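Local coordinates for sigma regulatory family protein-PP2C phosphatase (Chlamydia trachomatis serovar L2, PDB 6MAB) that probably acts as a phosphatase in a sigma-factor regulatory pathway, its periplasmic sensor domain, the part described here, being linked to sensing of TCA-cycle intermediates, at residues Glu44-Asp49 against Lys66-Thr71; Leu58-Glu63 against Val88-Arg93. One frame throughout, in Å; residues are numbered along the deposited sequence.

Contact 1 (Glu44-Asp49 against Lys66-Thr71); sequences EIFDLD and KIFHST
Ile67 reaches across to Ile45 and Phe46, and the join between the ends of two helices is made wholly of such hydrocarbon contacts, with no hydrogen bond from one segment to the other. The Ile67 side chain is extended, its CD1 trans along chi2 (169°). The two isoleucines reach toward each other tip to tip, Ile67 CD1 meeting the branch methyl CG2 of Ile45 at 3.7 Å and approaching Phe46 CZ obliquely at the same distance. The CG2 branch of Ile67 lies 3.6 Å above the plane of the Phe68 ring, over its centre. Phe68 follows. Phe68 CE2 comes to 4.3 Å from Phe46 CE2, each atom near the plane of the other ring, a meeting of edges without stacking. Phe68 CZ also touches Ile45 CD1 at 4.0 Å. Beyond, the chain turns, with Thr71 N bonded to Phe68 O, and Thr71 OG1 comes to the ring edge of Phe68 in its plane. The contact thus pairs the C-terminal end of helix 35-45 with that of helix 58-68; Phe46 also meets Phe42 on the first and Met64 on the second, while Phe68 leans on Leu41 of helix 35-45.

Contact 2 (Leu58-Glu63 against Val88-Arg93); sequences LALSKE and VVASSR
Ser61 and Ser91 bring helix 58-68 against strand 86-91, the edge strand, within this chain, of the antiparallel sheet whose strand order 2-1-5-4-3 is that of a PAS-like (Cache-type) sensor module; Val89 and Ala90 form a classic beta bulge opposite Leu77. The local axes pass 6.6 Å apart at an angle of 36°, a close approach consistent with the small serine and alanine side chains between them. From the Ser61 backbone, CB comes first, resting 3.1 Å from Ser91 O. The hydroxyl at the tip is anti to the carbonyl carbon (chi1 -64°), which puts OG beside its own backbone N and lets it do two jobs. Ser61 OG receives Ser91 N in a fairly straight hydrogen bond (3.0 Å, 163°), and it is also hydrogen-bonded to Asp57 O, four residues back. Ser61 OG sits 3.3 Å from Ala90 CA as well. A buried strand N-H is thereby satisfied by a helix side chain, itself held by the carbonyl of Asp57, just before the helix. Alongside, Leu60 adds the apolar part: its CD2 lies 3.6 Å from Ala90 CB, and Leu77 of the neighbouring strand touches the same leucine. The CB of Ser91 points away from the helix; Ser91 OG is hydrogen-bonded to Ser76 OG and closes an ST turn by accepting Arg93 N at 3.0 Å.

How the contacts relate
Contacts 1 and 2 share helix 58-68 and illustrate how a single short helix can serve two neighbours: its C-terminal end meets the end of helix 35-45, while its first turn meets the edge strand 86-91. Their centres are about 10 Å apart, and they touch directly. Phe46 joins them, its CD1 packing at 3.4 Å from Leu60 CD1 and its CE1 at 3.9 Å from Glu63 CB. Along the chain the four segments alternate, so the two contacts interlock helix 35-45, helix 58-68 and strand 86-91. Both lie on the same side of the chain's centre, about 24 and 25 Å from it measured centre to centre, in the part of the sensor domain built round the five-stranded sheet.

Contact 1 (Glu44-Asp49 against Lys66-Thr71)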
# COMPACT_ATOMS: atom_id res chain seq x y z
N GLU A 44 -20.19 2.40 -16.58
CA GLU A 44 -21.05 1.62 -17.45
C GLU A 44 -22.32 1.21 -16.73
O GLU A 44 -23.34 0.98 -17.38
CB GLU A 44 -20.28 0.38 -17.94
CG GLU A 44 -20.96 -0.46 -18.99
CD GLU A 44 -19.98 -1.43 -19.66
OE1 GLU A 44 -18.92 -0.98 -20.16
OE2 GLU A 44 -20.23 -2.65 -19.66
N ILE A 45 -22.27 1.16 -15.40
CA ILE A 45 -23.43 0.81 -14.59
C ILE A 45 -24.21 2.04 -14.18
O ILE A 45 -25.44 2.08 -14.33
CB ILE A 45 -22.97 0.01 -13.34
CG1 ILE A 45 -22.26 -1.27 -13.77
CG2 ILE A 45 -24.15 -0.29 -12.43
CD1 ILE A 45 -21.59 -2.02 -12.64
N PHE A 46 -23.52 3.05 -13.65
CA PHE A 46 -24.14 4.30 -13.20
C PHE A 46 -23.60 5.47 -14.01
O PHE A 46 -22.38 5.67 -14.09
CB PHE A 46 -23.85 4.51 -11.72
CG PHE A 46 -24.10 3.29 -10.90
CD1 PHE A 46 -25.39 2.93 -10.54
CD2 PHE A 46 -23.06 2.48 -10.50
CE1 PHE A 46 -25.63 1.80 -9.78
CE2 PHE A 46 -23.28 1.35 -9.74
CZ PHE A 46 -24.57 1.01 -9.39
N ASP A 47 -24.50 6.28 -14.57
CA ASP A 47 -24.11 7.34 -15.50
C ASP A 47 -23.49 8.53 -14.76
O ASP A 47 -24.15 9.15 -13.91
CB ASP A 47 -25.32 7.80 -16.31
CG ASP A 47 -24.98 8.95 -17.24
OD1 ASP A 47 -23.95 8.85 -17.94
OD2 ASP A 47 -25.73 9.95 -17.25
N LEU A 48 -22.25 8.87 -15.11
CA LEU A 48 -21.57 10.00 -14.49
C LEU A 48 -21.53 11.23 -15.39
O LEU A 48 -20.89 12.22 -15.03
CB LEU A 48 -20.14 9.62 -14.10
CG LEU A 48 -19.96 8.77 -12.85
CD1 LEU A 48 -18.50 8.39 -12.66
CD2 LEU A 48 -20.48 9.51 -11.62
N ASP A 49 -22.20 11.19 -16.55
CA ASP A 49 -22.15 12.33 -17.47
C ASP A 49 -22.70 13.59 -16.83
O ASP A 49 -22.19 14.69 -17.06
CB ASP A 49 -22.92 12.00 -18.75
CG ASP A 49 -22.14 11.13 -19.71
OD1 ASP A 49 -20.96 10.82 -19.43
OD2 ASP A 49 -22.71 10.76 -20.77
N LYS A 66 -25.60 -3.78 -3.57
CA LYS A 66 -26.01 -5.07 -4.14
C LYS A 66 -24.95 -5.60 -5.10
O LYS A 66 -24.68 -6.81 -5.13
CB LYS A 66 -27.36 -4.94 -4.85
CG LYS A 66 -28.56 -5.04 -3.93
N ILE A 67 -24.34 -4.72 -5.88
CA ILE A 67 -23.38 -5.14 -6.89
C ILE A 67 -22.01 -5.42 -6.28
O ILE A 67 -21.38 -6.43 -6.60
CB ILE A 67 -23.28 -4.07 -8.00
CG1 ILE A 67 -24.62 -3.92 -8.72
CG2 ILE A 67 -22.14 -4.41 -8.97
CD1 ILE A 67 -24.69 -2.72 -9.65
N PHE A 68 -21.53 -4.53 -5.41
CA PHE A 68 -20.12 -4.50 -5.04
C PHE A 68 -19.81 -4.95 -3.62
O PHE A 68 -18.63 -5.05 -3.27
CB PHE A 68 -19.55 -3.10 -5.24
CG PHE A 68 -19.47 -2.67 -6.67
CD1 PHE A 68 -18.61 -3.31 -7.54
CD2 PHE A 68 -20.24 -1.64 -7.15
CE1 PHE A 68 -18.53 -2.92 -8.86
CE2 PHE A 68 -20.16 -1.25 -8.46
CZ PHE A 68 -19.30 -1.89 -9.31
N HIS A 69 -20.82 -5.23 -2.78
CA HIS A 69 -20.54 -5.59 -1.39
C HIS A 69 -19.62 -6.79 -1.30
O HIS A 69 -18.80 -6.88 -0.38
CB HIS A 69 -21.84 -5.87 -0.63
CG HIS A 69 -22.43 -7.22 -0.91
ND1 HIS A 69 -23.16 -7.50 -2.05
CD2 HIS A 69 -22.42 -8.37 -0.19
CE1 HIS A 69 -23.56 -8.76 -2.03
NE2 HIS A 69 -23.13 -9.30 -0.91
N SER A 70 -19.72 -7.72 -2.26
CA SER A 70 -18.99 -8.97 -2.19
C SER A 70 -17.57 -8.86 -2.75
O SER A 70 -16.75 -9.75 -2.50
CB SER A 70 -19.75 -10.06 -2.95
OG SER A 70 -19.90 -9.68 -4.32
N THR A 71 -17.25 -7.80 -3.48
CA THR A 71 -15.95 -7.72 -4.13
C THR A 71 -15.10 -6.54 -3.67
O THR A 71 -13.88 -6.56 -3.91
CB THR A 71 -16.13 -7.67 -5.65
OG1 THR A 71 -16.97 -6.56 -6.02
CG2 THR A 71 -16.76 -8.96 -6.13

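Contact 2 (Leu58-Glu63 against Val88-Arg93)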
# COMPACT_ATOMS: atom_id res chain seq x y z
N LEU A 58 -29.28 7.65 -0.98
CA LEU A 58 -29.45 6.33 -0.39
C LEU A 58 -29.79 5.29 -1.45
O LEU A 58 -29.23 4.19 -1.46
CB LEU A 58 -30.53 6.37 0.69
CG LEU A 58 -30.78 5.04 1.40
CD1 LEU A 58 -29.49 4.52 2.03
CD2 LEU A 58 -31.87 5.18 2.46
N ALA A 59 -30.70 5.62 -2.37
CA ALA A 59 -31.10 4.69 -3.41
C ALA A 59 -29.89 4.23 -4.22
O ALA A 59 -29.72 3.03 -4.48
CB ALA A 59 -32.13 5.33 -4.33
N LEU A 60 -29.05 5.17 -4.63
CA LEU A 60 -27.88 4.79 -5.41
C LEU A 60 -26.94 3.92 -4.57
O LEU A 60 -26.37 2.95 -5.07
CB LEU A 60 -27.15 6.03 -5.91
CG LEU A 60 -25.85 5.75 -6.64
CD1 LEU A 60 -26.09 4.87 -7.85
CD2 LEU A 60 -25.17 7.05 -7.05
N SER A 61 -26.76 4.28 -3.30
CA SER A 61 -25.92 3.49 -2.41
C SER A 61 -26.40 2.05 -2.33
O SER A 61 -25.60 1.11 -2.37
CB SER A 61 -25.90 4.14 -1.03
OG SER A 61 -25.31 5.43 -1.10
N LYS A 62 -27.72 1.85 -2.21
CA LYS A 62 -28.27 0.50 -2.12
C LYS A 62 -27.98 -0.29 -3.39
O LYS A 62 -27.71 -1.49 -3.33
CB LYS A 62 -29.77 0.56 -1.84
CG LYS A 62 -30.07 0.77 -0.38
N GLU A 63 -28.03 0.37 -4.55
CA GLU A 63 -27.67 -0.33 -5.78
C GLU A 63 -26.19 -0.67 -5.81
O GLU A 63 -25.79 -1.74 -6.28
CB GLU A 63 -28.05 0.51 -7.00
N VAL A 88 -18.99 12.00 1.25
CA VAL A 88 -19.50 10.79 0.62
C VAL A 88 -20.96 11.00 0.26
O VAL A 88 -21.81 11.22 1.13
CB VAL A 88 -19.35 9.56 1.53
CG1 VAL A 88 -19.92 8.35 0.85
CG2 VAL A 88 -17.88 9.30 1.90
N VAL A 89 -21.28 10.91 -1.03
CA VAL A 89 -22.66 11.06 -1.48
C VAL A 89 -23.26 9.77 -2.01
O VAL A 89 -24.47 9.73 -2.28
CB VAL A 89 -22.80 12.19 -2.52
CG1 VAL A 89 -22.43 13.53 -1.90
CG2 VAL A 89 -21.95 11.92 -3.74
N ALA A 90 -22.46 8.71 -2.18
CA ALA A 90 -22.98 7.38 -2.45
C ALA A 90 -21.90 6.37 -2.09
O ALA A 90 -20.72 6.62 -2.34
CB ALA A 90 -23.40 7.23 -3.92
N SER A 91 -22.30 5.26 -1.48
CA SER A 91 -21.34 4.22 -1.09
C SER A 91 -22.00 2.85 -1.04
O SER A 91 -23.17 2.71 -0.66
CB SER A 91 -20.73 4.52 0.28
OG SER A 91 -19.70 3.59 0.56
N SER A 92 -21.23 1.83 -1.43
CA SER A 92 -21.61 0.45 -1.16
C SER A 92 -21.62 0.15 0.33
O SER A 92 -22.21 -0.86 0.74
CB SER A 92 -20.66 -0.52 -1.86
OG SER A 92 -19.35 -0.42 -1.32
N ARG A 93 -20.96 0.98 1.14
CA ARG A 93 -21.00 0.90 2.60
C ARG A 93 -21.99 1.95 3.08
O ARG A 93 -21.65 3.12 3.21
CB ARG A 93 -19.63 1.15 3.23
CG ARG A 93 -18.74 -0.06 3.34
CD ARG A 93 -17.35 0.34 3.83
NE ARG A 93 -17.25 0.51 5.27
CZ ARG A 93 -16.20 1.05 5.89
NH1 ARG A 93 -15.16 1.49 5.20
NH2 ARG A 93 -16.20 1.15 7.21